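Local coordinates for putative membrane protein (Corynebacterium diphtheriae NCTC 13129, PDB 3C8I) that is of unknown function but is a putative membrane protein, represented here by its C-terminal part, which carries the DUF3239 family region, at residues P72-T77 with M94-A99; L16-I21 with M32-T37; D28-A33 with T51-A56; A22-R27 with R65-R70. All coordinates share one frame; numbering follows the deposited sequence.

Interaction 1 (P72-T77 with M94-A99); sequences PAVAVT and MPIAWA
Met94, Ile96 and Val74 bury the most surface where the end of strand 88-95 meets strand 70-80, the two antiparallel arms of a beta hairpin at one edge of the sheet within this chain. Val74 and Met94 face each other as a hydrogen-bonded pair: Val74 N gives its proton to Met94 O (2.9 Å), and Met94 N gives its own back to Val74 O. Their side chains leave the same face and run side by side, so that Val74 CG2 lies 3.7 Å from Met94 CG. Met94 CG is wedged between its own backbone N and carbonyl carbon (chi1 62°), a setting that sends the thioether along the strands to Val76. There Met94 SD rests 3.8 Å from Val76 CG2, the two side chains crossing at about a right angle. Met94 also packs against Trp98 of a second subunit, which makes the hairpin part of an interface.

Beyond Pro95 the chain turns into a short 3-10 segment, and Ile96 folds back over strand 70-80. Its CG2 meets Val74 CG1 at 3.8 Å, again nearly at right angles, while CG1 lies over Pro72 CB at 4.1 Å. Leu16 of the neighbouring strand and Ala109 of helix 103-112 also touch the Ile96 side chain, joining it to the core. Pro72 O is gripped twice: Ile96 N reaches it in an almost straight bond (175° at the hydrogen), tilted 20° from the carbonyl plane, and a water donates to it at 2.7 Å. That same water accepts a bond from Ala97 N, 2.9 Å away.

Interaction 2 (L16-I21 with M32-T37); sequences LVPAMI and MALVNT
The first torsions of Val17 and Leu34 orient CG1 and CG where the two segments meet. Val17 turns CG1 anti to its carbonyl carbon (chi1 -59°), bringing it to 3.7 Å from Leu34 O, while the backbone already holds Val17 CB 3.4 Å from that oxygen. Leu34 carries CG anti to its backbone N (chi1 -176°). The strand itself sets Leu34 CB against the proline ring, where it lies 3.9 Å from Pro18 CG. Pro18 has no N-H to offer Leu34 O; its CD stands 3.8 Å from that oxygen. A single bond joins the two residues, from Leu34 N to Pro18 O at 3.1 Å. These are the central strands 16-24 and 29-36 of the antiparallel sheet, consecutive in the chain and forming a beta hairpin. Further along, Met20 and Met32 make a hydrogen-bonded pair with a bond in each direction; that from Met20 N to Met32 O is bent to 139° at the hydrogen, whereas the other is much straighter. Between the Pro18-Leu34 bond and the methionine pair sit Ala19 and Ala33, whose CA atoms are only 4.0 Å apart. Both methyls leave the same face, where Val17 CG2 lies near Ala33 CB and Ala73 of the next strand packs on Ala19. The other face is covered by helix 115-124: Trp118 and Gln117 touch Pro18, Ser122 touches Met20, and Leu121 touches Met32. Two CA-H...O contacts lie between the strands, Ala33 CA to Pro18 O at 3.2 Å and Ala19 CA to Met32 O at 3.1 Å.

Interaction 3 (D28-A33 with T51-A56); sequences DMVVMA and TRNITA
Met29 runs its side chain past the backbone of Ile54 and Thr55. Its CB stands 4.1 Å from Ile54 O, and CG comes closer to the same oxygen, at 3.6 Å. CG is held between the backbone N and the carbonyl carbon of its own residue (chi1 70°), which keeps it over the partner strand. SD then meets Ile21 CD1 on the next strand, and the chain bends about the CG-SD bond to bring CE back across, 3.8 Å from Thr55 O. Ile54 O therefore lies under the methionine side chain while it also accepts the bond from Met29 N; the return bond from Ile54 N to Met29 O is 2.8 Å long. Strands 29-36 and 47-54 form a beta hairpin here, pairing antiparallel in unbroken register from Met29 with Ile54 to Met32 with Thr51. The second pair of bonds joins Val31 and Arg52. On the face with Met29, Val31 CG2 touches Ile54 CD1 at 3.8 Å, and Ile54 in turn packs against Trp98 and Pro95. Arg52 shares this face but stretches away from the partner strand, its NH1 bonding Pro93 O and also Trp98 O of a second subunit. The opposite face includes Val30, Met32 and Thr51. Thr51 CB sits 4.0 Å from Val30 CG1, while the threonine methyl CG2 lies against Met32 CB at 3.9 Å; Leu128 of helix 128-132 lies against both Val30 and Thr51, and Val131 of the same helix also touches Thr51.

Interaction 4 (A22-R27 with R65-R70); sequences AEVNPR and RKVGTR
Arg65 lays its guanidinium group across Val24 and grips the backbone of Asn25, linking the end of strand 16-24 to a loop that goes on into a type II beta turn, Lys66 to Thr69. The strand end is itself irregular: Ala22 and Glu23 both face Val30 in a classic beta bulge. From CG to NE the Arg65 chain is extended, and a torsion of -89° at its end turns the flat group square to that chain. One face of the group thereby comes to Val24, whose CG1 packs tightly over it, 3.1 Å from Arg65 NH1. The edge is used for the polar contact. Arg65 NH2 donates to Asn25 O at 2.8 Å, fairly straight at 163°, with the oxygen only 5° out of the guanidinium plane; NH1 adds a weak bond to the same carbonyl at 3.3 Å. A water takes a further proton from NH2 at 2.9 Å and makes a weak bond to Arg27 O.

The other branch of Val24 reaches back to the loop, CG2 lying 3.8 Å from Arg65 O. Val67 straddles Ala22 O with its two methyls, CG1 and CG2, while Gly68 carries the positive phi of the turn. Leu125 packs against both Ala22 and Val67. Along the strand end Glu23 holds charged partners: Arg132 of its own chain at OE2, and Arg27 of a third subunit at OE1, so this surface region also contacts a neighbouring subunit. Just past the strand end, Asn25 ND2 donates back to Glu23 OE2 at 2.8 Å.

All four contacts reach one antiparallel sheet and lie within the DUF3239 region. Interaction 2, near the chain's centre, joins neighbouring strands 16-24 and 29-36. Interaction 3 continues from strand 29-36 to 47-54, sharing Met32 and Ala33 with interaction 2, their centres about 11 Å apart. Interaction 4 closes a loop in which interaction 3 is nested, their centres about 8 Å apart. Interaction 1 comes last, opening after the other three have closed, and lies on the other side of strand 16-24, about 10 Å from interaction 2, where Ala73 O and Val17 N probably bond. Interactions 1 and 3 touch the second subunit and interaction 4 the third, placing hairpins and loop at subunit contacts.

Interaction 1 (P72-T77 with M94-A99)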
loop_
_atom_site.group_PDB
_atom_site.type_symbol
_atom_site.label_atom_id
_atom_site.label_comp_id
_atom_site.label_asym_id
_atom_site.label_seq_id
_atom_site.Cartn_x
_atom_site.Cartn_y
_atom_site.Cartn_z
ATOM N N PRO B 72 15.361 -18.193 -1.625
ATOM C CA PRO B 72 14.147 -18.910 -2.001
ATOM C C PRO B 72 12.896 -18.142 -1.543
ATOM O O PRO B 72 12.853 -17.662 -0.416
ATOM C CB PRO B 72 14.276 -20.235 -1.249
ATOM C CG PRO B 72 15.667 -20.309 -0.836
ATOM C CD PRO B 72 16.185 -18.954 -0.686
ATOM N N ALA B 73 11.884 -18.055 -2.400
ATOM C CA ALA B 73 10.754 -17.170 -2.193
ATOM C C ALA B 73 9.460 -17.844 -2.638
ATOM O O ALA B 73 9.481 -18.942 -3.240
ATOM C CB ALA B 73 10.972 -15.828 -2.963
ATOM N N VAL B 74 8.341 -17.225 -2.299
ATOM C CA VAL B 74 7.059 -17.565 -2.899
ATOM C C VAL B 74 6.334 -16.294 -3.329
ATOM O O VAL B 74 6.554 -15.214 -2.758
ATOM C CB VAL B 74 6.124 -18.438 -1.984
ATOM C CG1 VAL B 74 6.855 -19.698 -1.484
ATOM C CG2 VAL B 74 5.507 -17.622 -0.839
ATOM N N ALA B 75 5.491 -16.427 -4.351
ATOM C CA ALA B 75 4.662 -15.329 -4.822
ATOM C C ALA B 75 3.440 -15.330 -3.938
ATOM O O ALA B 75 2.571 -16.229 -4.041
ATOM C CB ALA B 75 4.285 -15.504 -6.288
ATOM N N VAL B 76 3.379 -14.353 -3.042
ATOM C CA VAL B 76 2.390 -14.390 -1.970
ATOM C C VAL B 76 1.061 -13.806 -2.418
ATOM O O VAL B 76 0.005 -14.341 -2.043
ATOM C CB VAL B 76 2.925 -13.788 -0.645
ATOM C CG1 VAL B 76 3.040 -12.291 -0.712
ATOM C CG2 VAL B 76 2.048 -14.230 0.547
ATOM N N THR B 77 1.089 -12.780 -3.268
ATOM C CA THR B 77 -0.140 -12.164 -3.753
ATOM C C THR B 77 0.140 -11.635 -5.121
ATOM O O THR B 77 1.325 -11.494 -5.510
ATOM C CB THR B 77 -0.639 -10.956 -2.860
ATOM O OG1 THR B 77 0.400 -9.973 -2.735
ATOM C CG2 THR B 77 -1.053 -11.423 -1.469
ATOM N N MET B 94 7.854 -12.946 -1.575
ATOM C CA MET B 94 8.353 -12.907 -0.194
ATOM C C MET B 94 9.388 -14.005 0.019
ATOM O O MET B 94 9.236 -15.109 -0.501
ATOM C CB MET B 94 7.202 -13.084 0.824
ATOM C CG MET B 94 6.448 -14.406 0.762
ATOM S SD MET B 94 5.365 -14.748 2.235
ATOM C CE MET B 94 6.566 -15.136 3.501
ATOM N N PRO B 95 10.448 -13.713 0.793
ATOM C CA PRO B 95 11.389 -14.745 1.174
ATOM C C PRO B 95 10.761 -15.783 2.092
ATOM O O PRO B 95 10.054 -15.415 3.036
ATOM C CB PRO B 95 12.488 -14.000 1.927
ATOM C CG PRO B 95 12.047 -12.617 2.057
ATOM C CD PRO B 95 10.787 -12.387 1.322
ATOM N N ILE B 96 11.031 -17.063 1.838
ATOM C CA ILE B 96 10.450 -18.114 2.702
ATOM C C ILE B 96 11.054 -18.046 4.112
ATOM O O ILE B 96 10.411 -18.449 5.086
ATOM C CB ILE B 96 10.499 -19.563 2.113
ATOM C CG1 ILE B 96 11.894 -20.147 2.114
ATOM C CG2 ILE B 96 9.913 -19.635 0.724
ATOM C CD1 ILE B 96 11.879 -21.686 1.872
ATOM N N ALA B 97 12.248 -17.474 4.221
ATOM C CA ALA B 97 12.885 -17.221 5.517
ATOM C C ALA B 97 12.044 -16.358 6.486
ATOM O O ALA B 97 12.375 -16.314 7.667
ATOM C CB ALA B 97 14.247 -16.606 5.328
ATOM N N TRP B 98 11.010 -15.661 6.008
ATOM C CA TRP B 98 10.115 -14.906 6.898
ATOM C C TRP B 98 9.117 -15.845 7.582
ATOM O O TRP B 98 8.566 -15.511 8.627
ATOM C CB TRP B 98 9.310 -13.857 6.138
ATOM C CG TRP B 98 10.072 -12.647 5.660
ATOM C CD1 TRP B 98 11.347 -12.281 5.987
ATOM C CD2 TRP B 98 9.564 -11.622 4.806
ATOM N NE1 TRP B 98 11.679 -11.094 5.358
ATOM C CE2 TRP B 98 10.600 -10.671 4.622
ATOM C CE3 TRP B 98 8.346 -11.432 4.144
ATOM C CZ2 TRP B 98 10.442 -9.538 3.812
ATOM C CZ3 TRP B 98 8.195 -10.323 3.341
ATOM C CH2 TRP B 98 9.241 -9.393 3.169
ATOM N N ALA B 99 8.901 -17.006 6.964
ATOM C CA ALA B 99 7.960 -18.030 7.434
ATOM C C ALA B 99 8.587 -19.179 8.234
ATOM O O ALA B 99 7.874 -19.823 9.013
ATOM C CB ALA B 99 7.206 -18.605 6.250
HETATM O O HOH W 1 14.057 -17.195 1.994
#

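Interaction 2 (L16-I21 with M32-T37)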
loop_
_atom_site.group_PDB
_atom_site.type_symbol
_atom_site.label_atom_id
_atom_site.label_comp_id
_atom_site.label_asym_id
_atom_site.label_seq_id
_atom_site.Cartn_x
_atom_site.Cartn_y
_atom_site.Cartn_z
ATOM N N LEU B 16 7.109 -22.194 -5.110
ATOM C CA LEU B 16 8.417 -21.628 -4.900
ATOM C C LEU B 16 8.861 -20.883 -6.135
ATOM O O LEU B 16 8.737 -21.389 -7.242
ATOM C CB LEU B 16 9.430 -22.721 -4.575
ATOM C CG LEU B 16 9.319 -23.291 -3.162
ATOM C CD1 LEU B 16 10.227 -24.525 -3.041
ATOM C CD2 LEU B 16 9.645 -22.201 -2.109
ATOM N N VAL B 17 9.417 -19.698 -5.927
ATOM C CA VAL B 17 10.063 -18.949 -6.976
ATOM C C VAL B 17 11.484 -18.618 -6.522
ATOM O O VAL B 17 11.731 -18.402 -5.336
ATOM C CB VAL B 17 9.254 -17.658 -7.362
ATOM C CG1 VAL B 17 7.848 -18.032 -7.839
ATOM C CG2 VAL B 17 9.163 -16.646 -6.205
ATOM N N PRO B 18 12.424 -18.568 -7.462
ATOM C CA PRO B 18 13.734 -18.049 -7.076
ATOM C C PRO B 18 13.705 -16.530 -6.896
ATOM O O PRO B 18 13.013 -15.825 -7.647
ATOM C CB PRO B 18 14.618 -18.420 -8.255
ATOM C CG PRO B 18 13.698 -18.477 -9.402
ATOM C CD PRO B 18 12.381 -18.939 -8.890
ATOM N N ALA B 19 14.438 -16.053 -5.900
ATOM C CA ALA B 19 14.721 -14.630 -5.743
ATOM C C ALA B 19 16.210 -14.448 -5.412
ATOM O O ALA B 19 16.890 -15.402 -4.990
ATOM C CB ALA B 19 13.799 -13.988 -4.664
ATOM N N MET B 20 16.716 -13.242 -5.619
ATOM C CA MET B 20 18.127 -12.960 -5.484
ATOM C C MET B 20 18.319 -11.491 -5.140
ATOM O O MET B 20 17.587 -10.623 -5.638
ATOM C CB MET B 20 18.815 -13.283 -6.831
ATOM C CG MET B 20 20.360 -13.247 -6.845
ATOM S SD MET B 20 21.024 -13.904 -8.427
ATOM C CE MET B 20 20.333 -15.520 -8.398
ATOM N N ILE B 21 19.336 -11.203 -4.329
ATOM C CA ILE B 21 19.659 -9.823 -3.976
ATOM C C ILE B 21 20.249 -9.146 -5.208
ATOM O O ILE B 21 21.279 -9.583 -5.746
ATOM C CB ILE B 21 20.624 -9.690 -2.783
ATOM C CG1 ILE B 21 20.088 -10.418 -1.539
ATOM C CG2 ILE B 21 20.933 -8.186 -2.523
ATOM C CD1 ILE B 21 21.053 -10.370 -0.322
ATOM N N MET B 32 15.105 -9.432 -6.510
ATOM C CA MET B 32 14.439 -9.686 -7.794
ATOM C C MET B 32 14.010 -11.136 -7.781
ATOM O O MET B 32 14.803 -11.995 -7.404
ATOM C CB MET B 32 15.409 -9.446 -8.965
ATOM C CG MET B 32 14.800 -9.644 -10.387
ATOM S SD MET B 32 15.993 -9.405 -11.777
ATOM C CE MET B 32 16.242 -7.690 -11.565
ATOM N N ALA B 33 12.781 -11.411 -8.200
ATOM C CA ALA B 33 12.275 -12.779 -8.321
ATOM C C ALA B 33 11.855 -13.092 -9.742
ATOM O O ALA B 33 11.443 -12.202 -10.472
ATOM C CB ALA B 33 11.068 -13.022 -7.355
ATOM N N LEU B 34 11.981 -14.366 -10.130
ATOM C CA LEU B 34 11.485 -14.865 -11.414
ATOM C C LEU B 34 10.087 -15.467 -11.201
ATOM O O LEU B 34 9.928 -16.478 -10.516
ATOM C CB LEU B 34 12.466 -15.903 -12.017
ATOM C CG LEU B 34 12.121 -16.456 -13.414
ATOM C CD1 LEU B 34 12.319 -15.425 -14.515
ATOM C CD2 LEU B 34 12.898 -17.734 -13.749
ATOM N N VAL B 35 9.079 -14.830 -11.788
ATOM C CA VAL B 35 7.688 -15.184 -11.567
ATOM C C VAL B 35 6.939 -15.473 -12.886
ATOM O O VAL B 35 7.335 -15.044 -13.986
ATOM C CB VAL B 35 6.931 -14.075 -10.758
ATOM C CG1 VAL B 35 7.451 -13.983 -9.314
ATOM C CG2 VAL B 35 6.973 -12.718 -11.456
ATOM N N ASN B 36 5.864 -16.239 -12.758
ATOM C CA ASN B 36 5.010 -16.595 -13.864
ATOM C C ASN B 36 3.792 -15.704 -13.822
ATOM O O ASN B 36 3.037 -15.751 -12.856
ATOM C CB ASN B 36 4.583 -18.058 -13.720
ATOM C CG ASN B 36 3.667 -18.544 -14.841
ATOM O OD1 ASN B 36 3.389 -17.845 -15.811
ATOM N ND2 ASN B 36 3.222 -19.785 -14.709
ATOM N N THR B 37 3.590 -14.895 -14.854
ATOM C CA THR B 37 2.435 -13.979 -14.868
ATOM C C THR B 37 1.107 -14.605 -15.302
ATOM O O THR B 37 0.059 -13.931 -15.256
ATOM C CB THR B 37 2.694 -12.699 -15.686
ATOM O OG1 THR B 37 2.781 -13.009 -17.072
ATOM C CG2 THR B 37 3.957 -12.021 -15.251
#

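Interaction 3 (D28-A33 with T51-A56)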
loop_
_atom_site.group_PDB
_atom_site.type_symbol
_atom_site.label_atom_id
_atom_site.label_comp_id
_atom_site.label_asym_id
_atom_site.label_seq_id
_atom_site.Cartn_x
_atom_site.Cartn_y
_atom_site.Cartn_z
ATOM N N ASP B 28 18.405 -0.815 3.286
ATOM C CA ASP B 28 17.634 -1.912 2.721
ATOM C C ASP B 28 18.323 -2.588 1.534
ATOM O O ASP B 28 19.416 -2.208 1.131
ATOM C CB ASP B 28 16.214 -1.446 2.350
ATOM C CG ASP B 28 16.175 -0.579 1.111
ATOM O OD1 ASP B 28 17.095 0.231 0.912
ATOM O OD2 ASP B 28 15.192 -0.709 0.333
ATOM N N MET B 29 17.681 -3.637 1.031
ATOM C CA MET B 29 18.116 -4.347 -0.144
ATOM C C MET B 29 16.968 -4.493 -1.137
ATOM O O MET B 29 15.793 -4.400 -0.778
ATOM C CB MET B 29 18.681 -5.728 0.233
ATOM C CG MET B 29 17.696 -6.786 0.737
ATOM S SD MET B 29 18.566 -8.109 1.710
ATOM C CE MET B 29 18.098 -7.715 3.396
ATOM N N VAL B 30 17.315 -4.733 -2.388
ATOM C CA VAL B 30 16.321 -4.979 -3.420
ATOM C C VAL B 30 16.494 -6.406 -3.883
ATOM O O VAL B 30 17.591 -6.829 -4.232
ATOM C CB VAL B 30 16.438 -3.994 -4.623
ATOM C CG1 VAL B 30 15.467 -4.382 -5.762
ATOM C CG2 VAL B 30 16.156 -2.579 -4.188
ATOM N N VAL B 31 15.406 -7.164 -3.830
ATOM C CA VAL B 31 15.403 -8.528 -4.279
ATOM C C VAL B 31 14.645 -8.572 -5.608
ATOM O O VAL B 31 13.699 -7.804 -5.830
ATOM C CB VAL B 31 14.826 -9.468 -3.195
ATOM C CG1 VAL B 31 14.885 -10.908 -3.635
ATOM C CG2 VAL B 31 15.603 -9.309 -1.880
ATOM N N MET B 32 15.105 -9.432 -6.510
ATOM C CA MET B 32 14.439 -9.686 -7.794
ATOM C C MET B 32 14.010 -11.136 -7.781
ATOM O O MET B 32 14.803 -11.995 -7.404
ATOM C CB MET B 32 15.409 -9.446 -8.965
ATOM C CG MET B 32 14.800 -9.644 -10.387
ATOM S SD MET B 32 15.993 -9.405 -11.777
ATOM C CE MET B 32 16.242 -7.690 -11.565
ATOM N N ALA B 33 12.781 -11.411 -8.200
ATOM C CA ALA B 33 12.275 -12.779 -8.321
ATOM C C ALA B 33 11.855 -13.092 -9.742
ATOM O O ALA B 33 11.443 -12.202 -10.472
ATOM C CB ALA B 33 11.068 -13.022 -7.355
ATOM N N THR B 51 10.513 -7.072 -8.658
ATOM C CA THR B 51 11.401 -6.617 -7.614
ATOM C C THR B 51 10.678 -6.111 -6.382
ATOM O O THR B 51 9.507 -5.714 -6.428
ATOM C CB THR B 51 12.391 -5.513 -8.117
ATOM O OG1 THR B 51 11.652 -4.394 -8.607
ATOM C CG2 THR B 51 13.390 -6.070 -9.169
ATOM N N ARG B 52 11.393 -6.122 -5.264
ATOM C CA ARG B 52 10.852 -5.672 -4.002
ATOM C C ARG B 52 11.952 -5.168 -3.092
ATOM O O ARG B 52 12.971 -5.824 -2.915
ATOM C CB ARG B 52 10.140 -6.825 -3.298
ATOM C CG ARG B 52 9.512 -6.458 -1.988
ATOM C CD ARG B 52 8.765 -7.646 -1.364
ATOM N NE ARG B 52 8.128 -7.276 -0.101
ATOM C CZ ARG B 52 7.098 -7.906 0.457
ATOM N NH1 ARG B 52 6.593 -8.991 -0.113
ATOM N NH2 ARG B 52 6.585 -7.464 1.614
ATOM N N ASN B 53 11.695 -4.021 -2.492
ATOM C CA ASN B 53 12.582 -3.441 -1.502
ATOM C C ASN B 53 12.306 -4.065 -0.147
ATOM O O ASN B 53 11.161 -4.083 0.322
ATOM C CB ASN B 53 12.421 -1.934 -1.484
ATOM C CG ASN B 53 13.212 -1.259 -2.592
ATOM O OD1 ASN B 53 14.253 -0.641 -2.335
ATOM N ND2 ASN B 53 12.738 -1.375 -3.829
ATOM N N ILE B 54 13.343 -4.629 0.454
ATOM C CA ILE B 54 13.223 -5.388 1.700
ATOM C C ILE B 54 14.225 -4.895 2.738
ATOM O O ILE B 54 15.397 -4.654 2.426
ATOM C CB ILE B 54 13.412 -6.916 1.438
ATOM C CG1 ILE B 54 12.241 -7.448 0.588
ATOM C CG2 ILE B 54 13.507 -7.717 2.758
ATOM C CD1 ILE B 54 12.430 -8.952 0.165
ATOM N N THR B 55 13.769 -4.718 3.972
ATOM C CA THR B 55 14.667 -4.208 5.011
ATOM C C THR B 55 15.460 -5.335 5.679
ATOM O O THR B 55 16.662 -5.198 5.886
ATOM C CB THR B 55 13.878 -3.369 6.034
ATOM O OG1 THR B 55 13.330 -2.217 5.355
ATOM C CG2 THR B 55 14.769 -2.933 7.164
ATOM N N ALA B 56 14.804 -6.453 5.985
ATOM C CA ALA B 56 15.429 -7.527 6.759
ATOM C C ALA B 56 15.011 -8.920 6.294
ATOM O O ALA B 56 13.829 -9.185 6.086
ATOM C CB ALA B 56 15.101 -7.371 8.236
#

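Interaction 4 (A22-R27 with R65-R70)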
loop_
_atom_site.group_PDB
_atom_site.type_symbol
_atom_site.label_atom_id
_atom_site.label_comp_id
_atom_site.label_asym_id
_atom_site.label_seq_id
_atom_site.Cartn_x
_atom_site.Cartn_y
_atom_site.Cartn_z
ATOM N N ALA B 22 19.583 -8.079 -5.643
ATOM C CA ALA B 22 19.943 -7.345 -6.868
ATOM C C ALA B 22 20.658 -6.033 -6.549
ATOM O O ALA B 22 21.381 -5.486 -7.395
ATOM C CB ALA B 22 18.669 -7.086 -7.710
ATOM N N GLU B 23 20.462 -5.526 -5.337
ATOM C CA GLU B 23 21.078 -4.289 -4.909
ATOM C C GLU B 23 21.077 -4.192 -3.385
ATOM O O GLU B 23 20.122 -4.623 -2.722
ATOM C CB GLU B 23 20.342 -3.097 -5.529
ATOM C CG GLU B 23 20.720 -1.752 -4.904
ATOM C CD GLU B 23 19.922 -0.609 -5.460
ATOM O OE1 GLU B 23 20.247 -0.194 -6.587
ATOM O OE2 GLU B 23 18.985 -0.134 -4.771
ATOM N N VAL B 24 22.155 -3.628 -2.836
ATOM C CA VAL B 24 22.316 -3.478 -1.395
ATOM C C VAL B 24 22.623 -2.024 -1.054
ATOM O O VAL B 24 23.506 -1.413 -1.659
ATOM C CB VAL B 24 23.430 -4.414 -0.870
ATOM C CG1 VAL B 24 23.803 -4.077 0.578
ATOM C CG2 VAL B 24 22.992 -5.880 -1.002
ATOM N N ASN B 25 21.884 -1.483 -0.086
ATOM C CA ASN B 25 21.958 -0.074 0.315
ATOM C C ASN B 25 22.130 -0.016 1.838
ATOM O O ASN B 25 22.001 -1.035 2.506
ATOM C CB ASN B 25 20.681 0.658 -0.131
ATOM C CG ASN B 25 20.389 0.486 -1.628
ATOM O OD1 ASN B 25 21.149 0.942 -2.463
ATOM N ND2 ASN B 25 19.285 -0.179 -1.959
ATOM N N PRO B 26 22.452 1.160 2.402
ATOM C CA PRO B 26 22.586 1.195 3.864
ATOM C C PRO B 26 21.352 0.740 4.652
ATOM O O PRO B 26 21.490 0.005 5.623
ATOM C CB PRO B 26 22.914 2.664 4.144
ATOM C CG PRO B 26 23.562 3.145 2.888
ATOM C CD PRO B 26 22.807 2.457 1.792
ATOM N N ARG B 27 20.158 1.149 4.239
ATOM C CA ARG B 27 18.956 0.848 5.014
ATOM C C ARG B 27 18.138 -0.349 4.509
ATOM O O ARG B 27 17.251 -0.817 5.223
ATOM C CB ARG B 27 18.046 2.077 5.069
ATOM C CG ARG B 27 18.718 3.283 5.710
ATOM C CD ARG B 27 17.758 4.038 6.628
ATOM N NE ARG B 27 18.468 5.123 7.292
ATOM C CZ ARG B 27 18.845 6.248 6.693
ATOM N NH1 ARG B 27 18.565 6.455 5.400
ATOM N NH2 ARG B 27 19.502 7.177 7.387
ATOM N N ARG B 65 24.919 -10.555 2.869
ATOM C CA ARG B 65 24.142 -9.398 2.399
ATOM C C ARG B 65 24.838 -8.771 1.197
ATOM O O ARG B 65 25.427 -7.679 1.280
ATOM C CB ARG B 65 23.958 -8.384 3.523
ATOM C CG ARG B 65 22.914 -7.328 3.227
ATOM C CD ARG B 65 22.583 -6.526 4.473
ATOM N NE ARG B 65 21.619 -5.479 4.165
ATOM C CZ ARG B 65 21.924 -4.243 3.769
ATOM N NH1 ARG B 65 23.179 -3.842 3.650
ATOM N NH2 ARG B 65 20.951 -3.392 3.505
ATOM N N LYS B 66 24.758 -9.484 0.075
ATOM C CA LYS B 66 25.545 -9.180 -1.107
ATOM C C LYS B 66 24.713 -9.382 -2.336
ATOM O O LYS B 66 23.896 -10.285 -2.375
ATOM C CB LYS B 66 26.731 -10.151 -1.226
ATOM C CG LYS B 66 27.857 -9.914 -0.266
ATOM C CD LYS B 66 29.028 -10.829 -0.616
ATOM C CE LYS B 66 30.227 -10.624 0.294
ATOM N NZ LYS B 66 31.007 -11.907 0.446
ATOM N N VAL B 67 24.992 -8.584 -3.357
ATOM C CA VAL B 67 24.371 -8.749 -4.663
ATOM C C VAL B 67 24.671 -10.158 -5.166
ATOM O O VAL B 67 25.834 -10.592 -5.148
ATOM C CB VAL B 67 24.882 -7.698 -5.658
ATOM C CG1 VAL B 67 24.346 -7.967 -7.054
ATOM C CG2 VAL B 67 24.499 -6.282 -5.194
ATOM N N GLY B 68 23.624 -10.891 -5.545
ATOM C CA GLY B 68 23.759 -12.266 -6.042
ATOM C C GLY B 68 23.392 -13.375 -5.068
ATOM O O GLY B 68 23.217 -14.517 -5.481
ATOM N N THR B 69 23.269 -13.059 -3.778
ATOM C CA THR B 69 22.842 -14.052 -2.787
ATOM C C THR B 69 21.482 -14.609 -3.140
ATOM O O THR B 69 20.533 -13.853 -3.364
ATOM C CB THR B 69 22.759 -13.467 -1.349
ATOM O OG1 THR B 69 24.073 -13.134 -0.882
ATOM C CG2 THR B 69 22.127 -14.470 -0.399
ATOM N N ARG B 70 21.372 -15.932 -3.154
ATOM C CA ARG B 70 20.113 -16.594 -3.451
ATOM C C ARG B 70 19.127 -16.579 -2.261
ATOM O O ARG B 70 19.515 -16.811 -1.111
ATOM C CB ARG B 70 20.354 -18.033 -3.840
ATOM C CG ARG B 70 21.190 -18.246 -5.075
ATOM C CD ARG B 70 21.345 -19.769 -5.277
ATOM N NE ARG B 70 21.705 -20.123 -6.657
ATOM C CZ ARG B 70 21.560 -21.342 -7.198
ATOM N NH1 ARG B 70 21.047 -22.360 -6.495
ATOM N NH2 ARG B 70 21.916 -21.539 -8.462
HETATM O O HOH W 2 18.639 -3.897 5.181
#